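Local coordinates for protein 3-oxo-glucose-6-phosphate:glutamate aminotransferase (Bacillus subtilis subsp. subtilis, PDB 4K2M) that catalyses the reversible, pyridoxal phosphate-dependent transamination of 3-dehydro-glucose 6-phosphate with glutamate to give kanosamine 6-phosphate, a step in antibiotic biosynthesis, at residues H277-E280 with K284-K287; L135-L140 with I272-H277. All coordinates share one frame; numbering follows the deposited sequence.

Contact 1. Residues H277-E280 with K284-K287; sequences HGFE and KNKK. With O1G (3-deoxy-3-[(E)-({3-hydroxy-2-methyl-5-[(phosphonooxy)methyl]pyridin-4-yl}methylidene)amino]-6-O-phosphono-alpha-D-gluco pyranose), chain I; EDO (1,2-ethanediol), chain J.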
ATOM      1  N   HIS A 277      -0.945  12.651   2.814  1.00 13.56           N
ATOM      2  CA  HIS A 277      -0.096  13.447   3.715  1.00 10.48           C
ATOM      3  C   HIS A 277      -0.718  14.723   4.265  1.00 12.95           C
ATOM      4  O   HIS A 277      -0.047  15.510   4.944  1.00 14.73           O
ATOM      5  CB  HIS A 277       1.259  13.744   3.057  1.00 14.37           C
ATOM      6  CG  HIS A 277       2.113  12.525   2.876  1.00 14.57           C
ATOM      7  ND1 HIS A 277       2.535  11.755   3.942  1.00 15.81           N
ATOM      8  CD2 HIS A 277       2.608  11.932   1.763  1.00 16.64           C
ATOM      9  CE1 HIS A 277       3.250  10.738   3.490  1.00 19.49           C
ATOM     10  NE2 HIS A 277       3.318  10.828   2.174  1.00 15.19           N
ATOM     11  N   GLY A 278      -2.001  14.920   3.997  1.00 12.62           N
ATOM     12  CA  GLY A 278      -2.674  16.122   4.471  1.00 13.27           C
ATOM     13  C   GLY A 278      -2.418  17.291   3.538  1.00 14.23           C
ATOM     14  O   GLY A 278      -2.724  18.435   3.874  1.00 17.65           O
ATOM     15  N   PHE A 279      -1.858  17.009   2.365  1.00 14.43           N
ATOM     16  CA  PHE A 279      -1.493  18.074   1.438  1.00 13.25           C
ATOM     17  C   PHE A 279      -2.717  18.677   0.761  1.00 16.95           C
ATOM     18  O   PHE A 279      -3.720  17.987   0.513  1.00 16.69           O
ATOM     19  CB  PHE A 279      -0.584  17.557   0.317  1.00 10.91           C
ATOM     20  CG  PHE A 279       0.791  17.106   0.774  1.00 14.30           C
ATOM     21  CD1 PHE A 279       1.363  17.580   1.950  1.00 17.12           C
ATOM     22  CD2 PHE A 279       1.496  16.180   0.005  1.00 14.23           C
ATOM     23  CE1 PHE A 279       2.636  17.153   2.347  1.00 15.14           C
ATOM     24  CE2 PHE A 279       2.774  15.747   0.389  1.00 15.43           C
ATOM     25  CZ  PHE A 279       3.344  16.229   1.555  1.00 13.57           C
ATOM     26  N   GLU A 280      -2.620  19.959   0.431  1.00 16.73           N
ATOM     27  CA  GLU A 280      -3.580  20.566  -0.491  1.00 18.04           C
ATOM     28  C   GLU A 280      -3.679  19.699  -1.745  1.00 19.29           C
ATOM     29  O   GLU A 280      -2.673  19.173  -2.232  1.00 17.82           O
ATOM     30  CB  GLU A 280      -3.122  21.975  -0.866  1.00 17.51           C
ATOM     31  CG  GLU A 280      -3.984  22.630  -1.935  1.00 28.55           C
ATOM     32  CD  GLU A 280      -3.944  24.145  -1.864  1.00 53.31           C
ATOM     33  OE1 GLU A 280      -3.781  24.684  -0.749  1.00 54.53           O
ATOM     34  OE2 GLU A 280      -4.077  24.792  -2.923  1.00 53.89           O
ATOM     35  N   LYS A 284       1.888  19.344  -3.739  1.00 21.23           N
ATOM     36  CA  LYS A 284       2.728  18.537  -2.859  1.00 19.58           C
ATOM     37  C   LYS A 284       3.430  19.410  -1.834  1.00 19.38           C
ATOM     38  O   LYS A 284       3.735  20.571  -2.127  1.00 20.64           O
ATOM     39  CB  LYS A 284       3.761  17.784  -3.692  1.00 19.59           C
ATOM     40  CG  LYS A 284       4.370  16.570  -2.987  1.00 23.61           C
ATOM     41  CD  LYS A 284       5.243  15.791  -3.971  1.00 33.05           C
ATOM     42  CE  LYS A 284       5.921  14.588  -3.323  1.00 26.55           C
ATOM     43  NZ  LYS A 284       6.711  13.825  -4.356  1.00 27.81           N
ATOM     44  N   ASN A 285       3.632  18.854  -0.633  1.00 16.02           N
ATOM     45  CA  ASN A 285       4.442  19.431   0.442  1.00 17.05           C
ATOM     46  C   ASN A 285       3.773  20.550   1.233  1.00 18.76           C
ATOM     47  O   ASN A 285       4.338  21.046   2.216  1.00 17.22           O
ATOM     48  CB  ASN A 285       5.806  19.898  -0.075  1.00 15.23           C
ATOM     49  CG  ASN A 285       6.632  18.769  -0.644  1.00 18.46           C
ATOM     50  OD1 ASN A 285       7.141  18.857  -1.770  1.00 25.13           O
ATOM     51  ND2 ASN A 285       6.771  17.694   0.127  1.00 14.95           N
ATOM     52  N   LYS A 286       2.578  20.943   0.799  1.00 19.11           N
ATOM     53  CA  LYS A 286       1.828  21.985   1.484  1.00 19.98           C
ATOM     54  C   LYS A 286       0.650  21.380   2.247  1.00 17.49           C
ATOM     55  O   LYS A 286      -0.362  21.027   1.646  1.00 18.81           O
ATOM     56  CB  LYS A 286       1.318  23.000   0.466  1.00 19.63           C
ATOM     57  CG  LYS A 286       0.469  24.116   1.074  1.00 23.36           C
ATOM     58  CD  LYS A 286       0.041  25.109  -0.001  1.00 28.99           C
ATOM     59  CE  LYS A 286      -0.993  26.085   0.541  1.00 34.64           C
ATOM     60  NZ  LYS A 286      -1.345  27.125  -0.473  1.00 49.17           N
ATOM     61  N   LYS A 287       0.777  21.247   3.567  1.00 13.57           N
ATOM     62  CA  LYS A 287      -0.304  20.652   4.359  1.00 14.07           C
ATOM     63  C   LYS A 287      -1.416  21.650   4.627  1.00 18.41           C
ATOM     64  O   LYS A 287      -1.159  22.833   4.875  1.00 17.39           O
ATOM     65  CB  LYS A 287       0.237  20.095   5.671  1.00 13.88           C
ATOM     66  CG  LYS A 287       1.129  18.884   5.438  1.00 20.56           C
ATOM     67  CD  LYS A 287       1.755  18.370   6.725  1.00 25.97           C
ATOM     68  CE  LYS A 287       0.697  17.998   7.746  1.00 18.22           C
ATOM     69  NZ  LYS A 287       1.282  17.099   8.812  1.00 16.43           N
TER
HETATM   70  P   O1G I 501       7.339   6.646   1.824  1.00 17.62           P
HETATM   71  C3A O1G I 501      11.351  10.581   3.263  1.00 22.87           C
HETATM   72  O3  O1G I 501      12.032  11.239   2.291  1.00 28.07           O
HETATM   73  C1  O1G I 501       9.226  12.891  -2.224  1.00 28.66           C
HETATM   74  N1' O1G I 501      11.059   9.932   5.513  1.00 17.71           N
HETATM   75  C2  O1G I 501       9.816  12.462  -0.878  1.00 30.17           C
HETATM   76  O2  O1G I 501      11.215  12.913  -0.895  1.00 25.15           O
HETATM   77  C9A O1G I 501      11.769  10.605   4.591  1.00 20.65           C
HETATM   78  C2A O1G I 501      13.013  11.367   5.028  1.00 20.42           C
HETATM   79  C3  O1G I 501       9.754  10.945  -0.663  1.00 25.80           C
HETATM   80  N3' O1G I 501      10.107  10.798   0.756  1.00 22.00           N
HETATM   81  O1  O1G I 501      10.053  12.419  -3.291  1.00 38.14           O
HETATM   82  C4  O1G I 501       8.363  10.368  -1.012  1.00 24.34           C
HETATM   83  O4  O1G I 501       8.686   8.968  -1.156  1.00 21.18           O
HETATM   84  C4A O1G I 501      10.214   9.864   2.900  1.00 17.57           C
HETATM   85  C4B O1G I 501       9.736   9.830   1.507  1.00 21.71           C
HETATM   86  C5  O1G I 501       7.963  10.878  -2.395  1.00 20.26           C
HETATM   87  O5  O1G I 501       7.918  12.314  -2.423  1.00 26.17           O
HETATM   88  C5A O1G I 501       9.508   9.177   3.873  1.00 19.70           C
HETATM   89  C5T O1G I 501       8.236   8.347   3.657  1.00 20.83           C
HETATM   90  C6  O1G I 501       6.568  10.499  -2.809  1.00 24.56           C
HETATM   91  C6A O1G I 501       9.954   9.223   5.184  1.00 19.46           C
HETATM   92  OP1 O1G I 501       6.092   6.532   2.668  1.00 13.22           O
HETATM   93  OP2 O1G I 501       7.863   5.304   1.409  1.00 18.30           O
HETATM   94  OP3 O1G I 501       7.112   7.624   0.651  1.00 19.31           O
HETATM   95  OP4 O1G I 501       8.549   7.252   2.748  1.00 18.90           O
HETATM   96  O6  O1G I 501       6.173  10.849  -4.086  1.00 25.81           O
HETATM   97  P'  O1G I 501       5.117   9.918  -4.868  1.00 25.78           P
HETATM   98  OP6 O1G I 501       5.699   8.514  -4.839  1.00 24.45           O
HETATM   99  OP7 O1G I 501       3.795  10.059  -4.140  1.00 25.71           O
HETATM  100  OP8 O1G I 501       5.116  10.529  -6.266  1.00 24.34           O
HETATM  101  C1  EDO J 502      10.430  19.277  -3.384  1.00 28.35           C
HETATM  102  O1  EDO J 502      10.120  19.721  -4.704  1.00 45.14           O
HETATM  103  C2  EDO J 502      10.315  17.752  -3.350  1.00 33.58           C
HETATM  104  O2  EDO J 502       8.946  17.340  -3.413  1.00 36.99           O
HETATM  105  O   HOH W   1      -3.451  27.429  -3.099  1.00 52.02           O

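Contact 2. Residues L135-L140 with I272-H277; sequences LLALGL and IQFSYH. With O1G (3-deoxy-3-[(E)-({3-hydroxy-2-methyl-5-[(phosphonooxy)methyl]pyridin-4-yl}methylidene)amino]-6-O-phosphono-alpha-D-gluco pyranose), chain I.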
ATOM      1  N   LEU A 135     -13.827   7.490   7.142  1.00 12.31           N
ATOM      2  CA  LEU A 135     -14.267   7.874   8.489  1.00 16.17           C
ATOM      3  C   LEU A 135     -13.684   9.221   8.899  1.00 15.52           C
ATOM      4  O   LEU A 135     -14.393  10.110   9.385  1.00 16.17           O
ATOM      5  CB  LEU A 135     -13.887   6.793   9.509  1.00 13.70           C
ATOM      6  CG  LEU A 135     -14.723   5.511   9.465  1.00 15.01           C
ATOM      7  CD1 LEU A 135     -14.068   4.387  10.269  1.00 17.71           C
ATOM      8  CD2 LEU A 135     -16.107   5.791  10.001  1.00 17.00           C
ATOM      9  N   LEU A 136     -12.381   9.378   8.710  1.00 12.65           N
ATOM     10  CA  LEU A 136     -11.741  10.633   9.074  1.00 12.51           C
ATOM     11  C   LEU A 136     -12.248  11.804   8.232  1.00 17.06           C
ATOM     12  O   LEU A 136     -12.482  12.899   8.760  1.00 16.84           O
ATOM     13  CB  LEU A 136     -10.215  10.499   8.966  1.00 14.39           C
ATOM     14  CG  LEU A 136      -9.590   9.523   9.957  1.00 16.52           C
ATOM     15  CD1 LEU A 136      -8.142   9.224   9.593  1.00 21.76           C
ATOM     16  CD2 LEU A 136      -9.648  10.074  11.394  1.00 15.54           C
ATOM     17  N   ALA A 137     -12.406  11.588   6.929  1.00 14.42           N
ATOM     18  CA  ALA A 137     -12.910  12.633   6.037  1.00 12.97           C
ATOM     19  C   ALA A 137     -14.317  13.065   6.424  1.00 22.73           C
ATOM     20  O   ALA A 137     -14.673  14.231   6.276  1.00 19.41           O
ATOM     21  CB  ALA A 137     -12.860  12.185   4.557  1.00 14.41           C
ATOM     22  N   LEU A 138     -15.109  12.117   6.916  1.00 16.00           N
ATOM     23  CA  LEU A 138     -16.469  12.392   7.377  1.00 15.14           C
ATOM     24  C   LEU A 138     -16.484  13.087   8.738  1.00 17.54           C
ATOM     25  O   LEU A 138     -17.544  13.424   9.255  1.00 19.87           O
ATOM     26  CB  LEU A 138     -17.266  11.092   7.467  1.00 19.16           C
ATOM     27  CG  LEU A 138     -17.860  10.542   6.171  1.00 18.46           C
ATOM     28  CD1 LEU A 138     -18.326   9.093   6.374  1.00 19.90           C
ATOM     29  CD2 LEU A 138     -19.039  11.405   5.731  1.00 19.76           C
ATOM     30  N   GLY A 139     -15.311  13.297   9.320  1.00 16.51           N
ATOM     31  CA  GLY A 139     -15.210  14.067  10.553  1.00 17.58           C
ATOM     32  C   GLY A 139     -15.134  13.251  11.824  1.00 25.60           C
ATOM     33  O   GLY A 139     -15.411  13.781  12.907  1.00 21.76           O
ATOM     34  N   LEU A 140     -14.763  11.974  11.718  1.00 18.43           N
ATOM     35  CA  LEU A 140     -14.649  11.145  12.925  1.00 19.86           C
ATOM     36  C   LEU A 140     -13.630  11.717  13.898  1.00 21.25           C
ATOM     37  O   LEU A 140     -12.481  11.967  13.529  1.00 20.85           O
ATOM     38  CB  LEU A 140     -14.263   9.689  12.609  1.00 20.96           C
ATOM     39  CG  LEU A 140     -14.236   8.809  13.875  1.00 20.52           C
ATOM     40  CD1 LEU A 140     -14.840   7.435  13.629  1.00 19.36           C
ATOM     41  CD2 LEU A 140     -12.824   8.657  14.470  1.00 28.43           C
ATOM     42  N   ILE A 272      -9.062  13.077  -0.397  1.00 11.79           N
ATOM     43  CA  ILE A 272      -7.790  13.224  -1.095  1.00 12.76           C
ATOM     44  C   ILE A 272      -6.726  13.740  -0.138  1.00 14.87           C
ATOM     45  O   ILE A 272      -5.586  13.263  -0.159  1.00 14.08           O
ATOM     46  CB  ILE A 272      -7.911  14.154  -2.313  1.00 16.42           C
ATOM     47  CG1 ILE A 272      -8.859  13.535  -3.348  1.00 15.82           C
ATOM     48  CG2 ILE A 272      -6.544  14.397  -2.939  1.00 22.55           C
ATOM     49  CD1 ILE A 272      -9.245  14.485  -4.477  1.00 19.22           C
ATOM     50  N   GLN A 273      -7.085  14.706   0.706  1.00 14.66           N
ATOM     51  CA  GLN A 273      -6.118  15.262   1.656  1.00 15.81           C
ATOM     52  C   GLN A 273      -5.639  14.200   2.644  1.00 13.53           C
ATOM     53  O   GLN A 273      -4.443  14.046   2.856  1.00 14.84           O
ATOM     54  CB  GLN A 273      -6.706  16.485   2.396  1.00 13.38           C
ATOM     55  CG  GLN A 273      -7.058  17.622   1.452  1.00 18.21           C
ATOM     56  CD  GLN A 273      -7.973  18.653   2.087  1.00 19.82           C
ATOM     57  OE1 GLN A 273      -8.503  18.447   3.186  1.00 18.24           O
ATOM     58  NE2 GLN A 273      -8.159  19.774   1.397  1.00 17.56           N
ATOM     59  N   PHE A 274      -6.564  13.431   3.205  1.00 13.68           N
ATOM     60  CA  PHE A 274      -6.179  12.362   4.126  1.00 16.72           C
ATOM     61  C   PHE A 274      -5.386  11.234   3.447  1.00 18.41           C
ATOM     62  O   PHE A 274      -4.547  10.594   4.083  1.00 18.75           O
ATOM     63  CB  PHE A 274      -7.411  11.771   4.822  1.00 14.19           C
ATOM     64  CG  PHE A 274      -7.779  12.472   6.093  1.00 19.54           C
ATOM     65  CD1 PHE A 274      -6.975  12.359   7.215  1.00 17.11           C
ATOM     66  CD2 PHE A 274      -8.934  13.235   6.168  1.00 17.19           C
ATOM     67  CE1 PHE A 274      -7.311  12.996   8.402  1.00 18.18           C
ATOM     68  CE2 PHE A 274      -9.284  13.886   7.354  1.00 15.17           C
ATOM     69  CZ  PHE A 274      -8.476  13.760   8.468  1.00 15.37           C
ATOM     70  N   SER A 275      -5.649  11.005   2.162  1.00 12.91           N
ATOM     71  CA  SER A 275      -5.009   9.911   1.418  1.00 15.36           C
ATOM     72  C   SER A 275      -3.569  10.247   1.062  1.00 16.04           C
ATOM     73  O   SER A 275      -2.764   9.368   0.697  1.00 14.43           O
ATOM     74  CB  SER A 275      -5.780   9.638   0.130  1.00 13.22           C
ATOM     75  OG  SER A 275      -5.447  10.612  -0.860  1.00 17.39           O
ATOM     76  N   TYR A 276      -3.240  11.532   1.121  1.00 15.03           N
ATOM     77  CA  TYR A 276      -1.907  11.949   0.716  1.00 12.66           C
ATOM     78  C   TYR A 276      -1.328  13.054   1.602  1.00 15.92           C
ATOM     79  O   TYR A 276      -1.256  14.222   1.200  1.00 13.99           O
ATOM     80  CB  TYR A 276      -1.894  12.330  -0.769  1.00 14.31           C
ATOM     81  CG  TYR A 276      -0.516  12.369  -1.379  1.00 18.55           C
ATOM     82  CD1 TYR A 276       0.287  11.236  -1.401  1.00 19.89           C
ATOM     83  CD2 TYR A 276      -0.022  13.538  -1.957  1.00 17.76           C
ATOM     84  CE1 TYR A 276       1.563  11.267  -1.972  1.00 22.20           C
ATOM     85  CE2 TYR A 276       1.240  13.583  -2.529  1.00 23.27           C
ATOM     86  CZ  TYR A 276       2.022  12.438  -2.535  1.00 28.81           C
ATOM     87  OH  TYR A 276       3.270  12.462  -3.104  1.00 31.87           O
ATOM     88  N   HIS A 277      -0.945  12.651   2.814  1.00 13.56           N
ATOM     89  CA  HIS A 277      -0.096  13.447   3.715  1.00 10.48           C
ATOM     90  C   HIS A 277      -0.718  14.723   4.265  1.00 12.95           C
ATOM     91  O   HIS A 277      -0.047  15.510   4.944  1.00 14.73           O
ATOM     92  CB  HIS A 277       1.259  13.744   3.057  1.00 14.37           C
ATOM     93  CG  HIS A 277       2.113  12.525   2.876  1.00 14.57           C
ATOM     94  ND1 HIS A 277       2.535  11.755   3.942  1.00 15.81           N
ATOM     95  CD2 HIS A 277       2.608  11.932   1.763  1.00 16.64           C
ATOM     96  CE1 HIS A 277       3.250  10.738   3.490  1.00 19.49           C
ATOM     97  NE2 HIS A 277       3.318  10.828   2.174  1.00 15.19           N
TER
HETATM   98  P   O1G I 501       7.339   6.646   1.824  1.00 17.62           P
HETATM   99  C3A O1G I 501      11.351  10.581   3.263  1.00 22.87           C
HETATM  100  O3  O1G I 501      12.032  11.239   2.291  1.00 28.07           O
HETATM  101  C1  O1G I 501       9.226  12.891  -2.224  1.00 28.66           C
HETATM  102  N1' O1G I 501      11.059   9.932   5.513  1.00 17.71           N
HETATM  103  C2  O1G I 501       9.816  12.462  -0.878  1.00 30.17           C
HETATM  104  O2  O1G I 501      11.215  12.913  -0.895  1.00 25.15           O
HETATM  105  C9A O1G I 501      11.769  10.605   4.591  1.00 20.65           C
HETATM  106  C2A O1G I 501      13.013  11.367   5.028  1.00 20.42           C
HETATM  107  C3  O1G I 501       9.754  10.945  -0.663  1.00 25.80           C
HETATM  108  N3' O1G I 501      10.107  10.798   0.756  1.00 22.00           N
HETATM  109  O1  O1G I 501      10.053  12.419  -3.291  1.00 38.14           O
HETATM  110  C4  O1G I 501       8.363  10.368  -1.012  1.00 24.34           C
HETATM  111  O4  O1G I 501       8.686   8.968  -1.156  1.00 21.18           O
HETATM  112  C4A O1G I 501      10.214   9.864   2.900  1.00 17.57           C
HETATM  113  C4B O1G I 501       9.736   9.830   1.507  1.00 21.71           C
HETATM  114  C5  O1G I 501       7.963  10.878  -2.395  1.00 20.26           C
HETATM  115  O5  O1G I 501       7.918  12.314  -2.423  1.00 26.17           O
HETATM  116  C5A O1G I 501       9.508   9.177   3.873  1.00 19.70           C
HETATM  117  C5T O1G I 501       8.236   8.347   3.657  1.00 20.83           C
HETATM  118  C6  O1G I 501       6.568  10.499  -2.809  1.00 24.56           C
HETATM  119  C6A O1G I 501       9.954   9.223   5.184  1.00 19.46           C
HETATM  120  OP1 O1G I 501       6.092   6.532   2.668  1.00 13.22           O
HETATM  121  OP2 O1G I 501       7.863   5.304   1.409  1.00 18.30           O
HETATM  122  OP3 O1G I 501       7.112   7.624   0.651  1.00 19.31           O
HETATM  123  OP4 O1G I 501       8.549   7.252   2.748  1.00 18.90           O
HETATM  124  O6  O1G I 501       6.173  10.849  -4.086  1.00 25.81           O
HETATM  125  P'  O1G I 501       5.117   9.918  -4.868  1.00 25.78           P
HETATM  126  OP6 O1G I 501       5.699   8.514  -4.839  1.00 24.45           O
HETATM  127  OP7 O1G I 501       3.795  10.059  -4.140  1.00 25.71           O
HETATM  128  OP8 O1G I 501       5.116  10.529  -6.266  1.00 24.34           O

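Contact 1. Residues H277-E280 with K284-K287
The substrate-binding loop between helix 265-275 and helix 299-308 folds back on itself here, and Phe279 is the side chain it folds around. The backbone at Lys284-Asn285 covers one face of the phenyl ring, with Asn285 N 3.2 Å above its plane and over its centre. His277 CB lies over the centre of the opposite face, so the ring is sandwiched, while Lys287 CG meets the rim near the ring plane, 3.7 Å from Phe279 CD1. Phe279 and Lys287 are joined as a single beta bridge, in which Glu280 N gives a nearly straight hydrogen bond to Lys286 O (2.8 Å, 162° at the hydrogen). Gly278 sits at positive phi (83°), where a side chain would press against the preceding carbonyl O, and its own carbonyl O receives a CA-H...O contact from Lys287. Farther out, Glu280 and Lys286 run alongside each other to a long salt bridge, OE1 to NZ 3.5 Å.

In this aspartate aminotransferase fold the loop belongs to a pocket built at the dimer interface. Lys284 starts beside the Phe279 ring, CG 3.8 Å from CE2, and stays extended through all its torsions to bring NZ to the kanosamine phosphate of the external aldimine. There NZ donates to the sugar ring oxygen O5 (2.7 Å) and to the ester oxygen O6 (3.0 Å). The Lys287 chain bends at chi3 (58°), and its NZ forms a salt bridge with Glu157 of the second subunit and hydrogen bonds with Asn158 of that subunit and Asn290 O of its own chain.

Contact 2. Residues L135-L140 with I272-H277
Leu136 CB sits squarely over one face of the Phe274 ring, a CH-pi contact 3.8 Å from CB to the ring centroid and 11° off the normal. The two side chains cross at about a right angle, and Leu136 reaches the ring with one branch as well, CD1 lying 4.0 Å from Phe274 CE1. The CE2 corner comes against main chain instead, 3.6 Å from Leu136 O, while Ala137 approaches obliquely with its N and more loosely with CB. This is helix-end packing in the large domain of an aspartate aminotransferase fold: the last turn of helix 127-137 meets the last turn of helix 265-275, through apolar contacts and with no hydrogen bond between the two segments.

Both helices stop close to the contact. The first ends in a Schellman motif, in which Gly139 takes positive phi (98°) and the amides of Gly139 and Leu140 bond back to Leu136 O and Leu135 O. Leu136 O thus accepts that bond while lying beside the phenyl ring. Around the cluster, Leu136 also touches Ser163 of helix 154-163 and Phe293, and Ala137 packs on Leu267, Lys270 and Cys271, an earlier part of the same helix that carries Phe274.

In the closing turn of the second helix, Ser275 OG donates to Ile272 O (2.7 Å) from out of the carbonyl plane. The next residue leaves the helix and takes its ring toward the active site, CG anti to the backbone N (chi1 -162°). Tyr276, a substrate-binding residue, thereby meets the sugar phosphate at its ring edge, its OH donating to OP7 of the external aldimine at 2.7 Å.

Following the chain from the N terminus, helix 127-137 and its Schellman turn come first, and contact 2 brings 135-140 against 272-277, closing a loop of 131 residues that includes helix 154-163 and much of the central mixed sheet. Contact 1 begins on His277, where contact 2 ends, and closes a short loop back onto 284-287, three residues lying between its segments. The two loops therefore follow one another, sharing a residue, and neither encloses the other. Where they meet, Gly278 N lies 2.8 Å from Gln273 O, a probable hydrogen bond, and Lys284 CE packs against Tyr276 OH. Together they tie the large domain's helix ends to the substrate loop at the second subunit.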